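Local coordinates for Lmo1340 protein (Listeria monocytogenes, PDB 4NLM) that is of unknown function but is a predicted surface lipoprotein built around a YqgU-like six-bladed beta propeller, at residues Lys35-Val40 with Lys351-Ile356; Asp333-Gly338 with Ile345-Gly350. One frame throughout, in Å; residues are numbered along the deposited sequence.

Contact 1 of 2, residues Lys35-Val40 with Lys351-Ile356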
loop_
_atom_site.group_PDB
_atom_site.type_symbol
_atom_site.label_atom_id
_atom_site.label_comp_id
_atom_site.label_asym_id
_atom_site.label_seq_id
_atom_site.Cartn_x
_atom_site.Cartn_y
_atom_site.Cartn_z
ATOM N N LYS A 35 -16.589 -14.335 -17.310
ATOM C CA LYS A 35 -15.137 -14.579 -17.543
ATOM C C LYS A 35 -14.400 -14.848 -16.243
ATOM O O LYS A 35 -14.695 -14.227 -15.220
ATOM C CB LYS A 35 -14.482 -13.372 -18.220
ATOM C CG LYS A 35 -14.926 -13.106 -19.646
ATOM C CD LYS A 35 -14.182 -11.912 -20.228
ATOM C CE LYS A 35 -14.636 -11.612 -21.650
ATOM N NZ LYS A 35 -13.952 -10.421 -22.228
ATOM N N GLU A 36 -13.445 -15.774 -16.289
ATOM C CA GLU A 36 -12.602 -16.055 -15.134
ATOM C C GLU A 36 -11.139 -15.799 -15.461
ATOM O O GLU A 36 -10.697 -15.962 -16.603
ATOM C CB GLU A 36 -12.769 -17.489 -14.644
ATOM C CG GLU A 36 -14.111 -17.751 -13.980
ATOM C CD GLU A 36 -14.217 -19.169 -13.471
ATOM O OE1 GLU A 36 -14.101 -20.102 -14.290
ATOM O OE2 GLU A 36 -14.429 -19.348 -12.261
ATOM N N VAL A 37 -10.406 -15.390 -14.435
ATOM C CA VAL A 37 -8.985 -15.149 -14.540
ATOM C C VAL A 37 -8.242 -16.325 -15.136
ATOM O O VAL A 37 -8.453 -17.483 -14.750
ATOM C CB VAL A 37 -8.384 -14.817 -13.161
ATOM C CG1 VAL A 37 -6.866 -14.835 -13.188
ATOM C CG2 VAL A 37 -8.905 -13.460 -12.680
ATOM N N GLN A 38 -7.393 -16.012 -16.110
ATOM C CA GLN A 38 -6.503 -16.982 -16.721
ATOM C C GLN A 38 -5.101 -16.579 -16.326
ATOM O O GLN A 38 -4.756 -15.405 -16.368
ATOM C CB GLN A 38 -6.598 -16.968 -18.246
ATOM C CG GLN A 38 -7.956 -17.356 -18.788
ATOM C CD GLN A 38 -7.941 -17.610 -20.284
ATOM O OE1 GLN A 38 -6.903 -17.491 -20.940
ATOM N NE2 GLN A 38 -9.096 -17.971 -20.831
ATOM N N GLY A 39 -4.307 -17.542 -15.893
ATOM C CA GLY A 39 -2.924 -17.261 -15.563
ATOM C C GLY A 39 -1.941 -17.433 -16.698
ATOM O O GLY A 39 -2.228 -18.062 -17.720
ATOM N N VAL A 40 -0.778 -16.838 -16.509
ATOM C CA VAL A 40 0.344 -17.001 -17.435
ATOM C C VAL A 40 1.489 -17.640 -16.672
ATOM O O VAL A 40 1.628 -17.424 -15.483
ATOM C CB VAL A 40 0.854 -15.681 -18.039
ATOM C CG1 VAL A 40 -0.202 -15.084 -18.938
ATOM C CG2 VAL A 40 1.331 -14.713 -16.964
ATOM N N LYS A 351 -13.913 -17.742 -4.832
ATOM C CA LYS A 351 -12.959 -18.466 -5.664
ATOM C C LYS A 351 -11.618 -17.772 -5.767
ATOM O O LYS A 351 -11.529 -16.549 -5.780
ATOM C CB LYS A 351 -13.501 -18.683 -7.075
ATOM C CG LYS A 351 -14.619 -19.694 -7.145
ATOM C CD LYS A 351 -15.037 -19.991 -8.582
ATOM C CE LYS A 351 -13.951 -20.667 -9.405
ATOM N NZ LYS A 351 -13.465 -21.946 -8.821
HETATM N N MSE A 352 -10.577 -18.584 -5.865
HETATM C CA MSE A 352 -9.200 -18.095 -5.982
HETATM C C MSE A 352 -8.649 -18.560 -7.305
HETATM O O MSE A 352 -9.003 -19.647 -7.790
HETATM C CB MSE A 352 -8.385 -18.579 -4.793
HETATM C CG MSE A 352 -6.988 -17.970 -4.771
HETATM SE SE MSE A 352 -6.180 -18.188 -2.981
HETATM C CE MSE A 352 -7.653 -17.539 -1.844
ATOM N N TYR A 353 -7.787 -17.736 -7.899
ATOM C CA TYR A 353 -7.195 -17.996 -9.198
ATOM C C TYR A 353 -5.721 -17.696 -9.187
ATOM O O TYR A 353 -5.281 -16.741 -8.575
ATOM C CB TYR A 353 -7.826 -17.101 -10.242
ATOM C CG TYR A 353 -9.313 -17.247 -10.318
ATOM C CD1 TYR A 353 -10.148 -16.476 -9.519
ATOM C CD2 TYR A 353 -9.882 -18.142 -11.198
ATOM C CE1 TYR A 353 -11.525 -16.620 -9.584
ATOM C CE2 TYR A 353 -11.247 -18.312 -11.260
ATOM C CZ TYR A 353 -12.070 -17.540 -10.467
ATOM O OH TYR A 353 -13.432 -17.723 -10.556
ATOM N N ASN A 354 -4.956 -18.501 -9.894
ATOM C CA ASN A 354 -3.544 -18.235 -10.069
ATOM C C ASN A 354 -3.416 -17.321 -11.273
ATOM O O ASN A 354 -3.831 -17.646 -12.373
ATOM C CB ASN A 354 -2.806 -19.536 -10.339
ATOM C CG ASN A 354 -2.785 -20.461 -9.139
ATOM O OD1 ASN A 354 -2.706 -20.023 -8.002
ATOM N ND2 ASN A 354 -2.832 -21.759 -9.397
ATOM N N LEU A 355 -2.896 -16.129 -11.043
ATOM C CA LEU A 355 -2.675 -15.161 -12.117
ATOM C C LEU A 355 -1.293 -15.397 -12.763
ATOM O O LEU A 355 -1.156 -15.344 -13.981
ATOM C CB LEU A 355 -2.812 -13.748 -11.570
ATOM C CG LEU A 355 -2.510 -12.627 -12.543
ATOM C CD1 LEU A 355 -3.432 -12.691 -13.753
ATOM C CD2 LEU A 355 -2.671 -11.311 -11.809
ATOM N N ILE A 356 -0.287 -15.604 -11.920
ATOM C CA ILE A 356 1.059 -15.912 -12.379
ATOM C C ILE A 356 1.400 -17.303 -11.873
ATOM O O ILE A 356 1.397 -17.543 -10.663
ATOM C CB ILE A 356 2.138 -14.922 -11.855
ATOM C CG1 ILE A 356 1.726 -13.458 -12.086
ATOM C CG2 ILE A 356 3.491 -15.243 -12.484
ATOM C CD1 ILE A 356 1.559 -13.060 -13.520
#
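Val40 and Ile356 form a parallel beta bridge where the N-terminal segment 35-40 runs along the outer side of strand 352-357, close to both ends of the modelled chain. Between these segments one backbone hydrogen bond ties the bridge, from Val40 N to Leu355 O at 3.0 Å; Val40 also bonds to Asn357. Gly39 comes close beside it, its CA 3.1 Å from the same Leu355 O in a CA-H...O contact. On the buried face, Val40 CG2 meets Ile356 CD1 at 3.8 Å, with the two branched side chains alongside each other. Strand 40-41 is thereby added in parallel to the edge of an otherwise antiparallel propeller sheet, so that the start of the chain is paired with its last strand. Further back, Val37 CB rests against Tyr353 CB at 3.7 Å. Val37 CG1, anti to the backbone N (chi1 168°), reaches on between this CB and Leu355 CD1. At the exposed end, Tyr353 OH donates a short 2.6 Å hydrogen bond to Glu36 OE2. The oxygen lies at the ring edge. The carboxylate plane is turned 80° from the ring's, and the hydroxyl meets OE2 on its anti side, out of the carboxylate plane. Lys351 NZ stays 4.4 Å from Glu36 OE2, too far for a salt bridge.

Contact 2 of 2, residues Asp333-Gly338 with Ile345-Gly350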
loop_
_atom_site.group_PDB
_atom_site.type_symbol
_atom_site.label_atom_id
_atom_site.label_comp_id
_atom_site.label_asym_id
_atom_site.label_seq_id
_atom_site.Cartn_x
_atom_site.Cartn_y
_atom_site.Cartn_z
ATOM N N ASP A 333 -15.074 -6.981 -7.544
ATOM C CA ASP A 333 -14.789 -7.824 -6.377
ATOM C C ASP A 333 -13.500 -8.583 -6.406
ATOM O O ASP A 333 -13.286 -9.445 -5.553
ATOM C CB ASP A 333 -15.968 -8.767 -6.161
ATOM C CG ASP A 333 -17.251 -7.999 -5.959
ATOM O OD1 ASP A 333 -17.268 -7.042 -5.136
ATOM O OD2 ASP A 333 -18.208 -8.331 -6.658
ATOM N N LEU A 334 -12.631 -8.273 -7.343
ATOM C CA LEU A 334 -11.372 -8.994 -7.433
ATOM C C LEU A 334 -10.301 -8.344 -6.563
ATOM O O LEU A 334 -10.136 -7.129 -6.547
ATOM C CB LEU A 334 -10.911 -9.084 -8.871
ATOM C CG LEU A 334 -11.862 -9.722 -9.851
ATOM C CD1 LEU A 334 -11.228 -9.781 -11.220
ATOM C CD2 LEU A 334 -12.286 -11.113 -9.398
ATOM N N VAL A 335 -9.502 -9.208 -5.925
ATOM C CA VAL A 335 -8.493 -8.745 -4.973
ATOM C C VAL A 335 -7.211 -9.528 -5.222
ATOM O O VAL A 335 -7.213 -10.768 -5.254
ATOM C CB VAL A 335 -8.994 -8.988 -3.542
ATOM C CG1 VAL A 335 -7.921 -8.708 -2.502
ATOM C CG2 VAL A 335 -10.253 -8.186 -3.265
ATOM N N LEU A 336 -6.118 -8.812 -5.451
ATOM C CA LEU A 336 -4.800 -9.464 -5.562
ATOM C C LEU A 336 -4.410 -9.946 -4.192
ATOM O O LEU A 336 -4.629 -9.287 -3.193
ATOM C CB LEU A 336 -3.772 -8.492 -6.113
ATOM C CG LEU A 336 -3.966 -8.103 -7.589
ATOM C CD1 LEU A 336 -3.156 -6.859 -7.918
ATOM C CD2 LEU A 336 -3.584 -9.264 -8.496
ATOM N N TYR A 337 -3.735 -11.100 -4.170
ATOM C CA TYR A 337 -3.346 -11.748 -2.933
ATOM C C TYR A 337 -1.941 -12.325 -3.037
ATOM O O TYR A 337 -1.613 -12.948 -4.039
ATOM C CB TYR A 337 -4.324 -12.901 -2.618
ATOM C CG TYR A 337 -3.951 -13.785 -1.442
ATOM C CD1 TYR A 337 -3.951 -13.299 -0.168
ATOM C CD2 TYR A 337 -3.579 -15.118 -1.626
ATOM C CE1 TYR A 337 -3.622 -14.076 0.911
ATOM C CE2 TYR A 337 -3.232 -15.933 -0.560
ATOM C CZ TYR A 337 -3.245 -15.416 0.712
ATOM O OH TYR A 337 -2.866 -16.251 1.759
ATOM N N GLY A 338 -1.171 -12.132 -1.972
ATOM C CA GLY A 338 0.162 -12.759 -1.842
ATOM C C GLY A 338 1.256 -11.742 -1.769
ATOM O O GLY A 338 1.093 -10.590 -2.217
ATOM N N ILE A 345 -8.313 -13.301 -5.633
ATOM C CA ILE A 345 -9.490 -13.787 -4.938
ATOM C C ILE A 345 -10.716 -13.032 -5.427
ATOM O O ILE A 345 -10.724 -11.797 -5.530
ATOM C CB ILE A 345 -9.373 -13.520 -3.428
ATOM C CG1 ILE A 345 -8.101 -14.157 -2.859
ATOM C CG2 ILE A 345 -10.653 -13.967 -2.718
ATOM C CD1 ILE A 345 -7.838 -13.784 -1.422
ATOM N N ASP A 346 -11.786 -13.756 -5.758
ATOM C CA ASP A 346 -13.060 -13.132 -6.094
ATOM C C ASP A 346 -13.851 -13.093 -4.783
ATOM O O ASP A 346 -14.284 -14.122 -4.279
ATOM C CB ASP A 346 -13.755 -13.936 -7.193
ATOM C CG ASP A 346 -15.050 -13.339 -7.645
ATOM O OD1 ASP A 346 -15.719 -12.681 -6.831
ATOM O OD2 ASP A 346 -15.388 -13.561 -8.828
ATOM N N THR A 347 -14.078 -11.884 -4.279
ATOM C CA THR A 347 -14.691 -11.701 -2.975
ATOM C C THR A 347 -16.195 -11.931 -2.939
ATOM O O THR A 347 -16.783 -12.006 -1.858
ATOM C CB THR A 347 -14.329 -10.334 -2.372
ATOM O OG1 THR A 347 -12.909 -10.274 -2.164
ATOM C CG2 THR A 347 -15.030 -10.145 -1.051
ATOM N N LYS A 348 -16.805 -12.046 -4.115
ATOM C CA LYS A 348 -18.222 -12.350 -4.232
ATOM C C LYS A 348 -18.464 -13.872 -4.099
ATOM O O LYS A 348 -19.397 -14.291 -3.407
ATOM C CB LYS A 348 -18.742 -11.839 -5.568
ATOM C CG LYS A 348 -20.219 -12.098 -5.793
ATOM C CD LYS A 348 -20.671 -11.440 -7.095
ATOM C CE LYS A 348 -22.087 -11.779 -7.461
ATOM N NZ LYS A 348 -22.539 -11.021 -8.659
ATOM N N THR A 349 -17.639 -14.655 -4.784
ATOM C CA THR A 349 -17.771 -16.101 -4.873
ATOM C C THR A 349 -16.857 -16.905 -3.944
ATOM O O THR A 349 -17.096 -18.104 -3.716
ATOM C CB THR A 349 -17.443 -16.582 -6.313
ATOM O OG1 THR A 349 -16.043 -16.425 -6.587
ATOM C CG2 THR A 349 -18.290 -15.843 -7.381
ATOM N N GLY A 350 -15.783 -16.282 -3.458
ATOM C CA GLY A 350 -14.795 -16.973 -2.671
ATOM C C GLY A 350 -13.750 -17.707 -3.514
ATOM O O GLY A 350 -12.818 -18.300 -2.965
#
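Val335 and Ile345 exchange two backbone hydrogen bonds, as an antiparallel hydrogen-bonded pair does. Ile345 N gives to Val335 O at 2.8 Å, and Val335 N gives to Ile345 O at 2.9 Å. This is the beta hairpin of strands 334-337 and 343-346, in the propeller sheet that also holds the terminal strands. A third bond, from Thr347 N to Asp333 O at 2.9 Å, is nearly straight at 171° and carries the pairing past the end of strand 343-346. There the chain turns. Asp346 OD1 accepts from Lys348 N at 3.0 Å, which makes an Asx turn. A weak bond from Thr349 N reaches the same oxygen. Asp346 has CG anti to its own N (chi1 -178°), which carries the carboxylate forward to these amides. Gly350 N closes the turn on Asp346 O.

The side chains divide between the two faces. Leu334 and Asp346 share one, where Leu334 CD2 touches Asp346 CB at 3.9 Å; Trp53 also packs on Leu334. Val335, Tyr337 and Ile345 are buried on the other. The phenol of Tyr337 points on to Asp322, whose backbone O is hydrogen-bonded to its OH. At the exposed margin, Asp333 OD2 lies against the aliphatic part of Lys348, nearest its CB. Deeper in, Ile345 CD1 approaches the Tyr337 ring obliquely and sits 3.8 Å from Tyr337 CB.

The two contacts lie in one mixed sheet, with centres about 10 Å apart. Across it the strands run 40-41, 352-357, 343-346, 334-337 and 326-328. Contact 1 joins the first two and contact 2 the third and fourth. Strands 343-346 and 352-357 are neighbours in the sheet and follow each other in the chain. Residues 333-350 fall between the two segments of contact 1, which places contact 2 inside the long stretch of chain that contact 1 closes. The contacts meet where Lys351 O is probably hydrogen-bonded to Asp346 N and where Leu355 CD2 packs on Leu336 CD2. A hairpin from late in the chain and the N-terminal strand thus share a sheet, consistent with closure of the propeller ring.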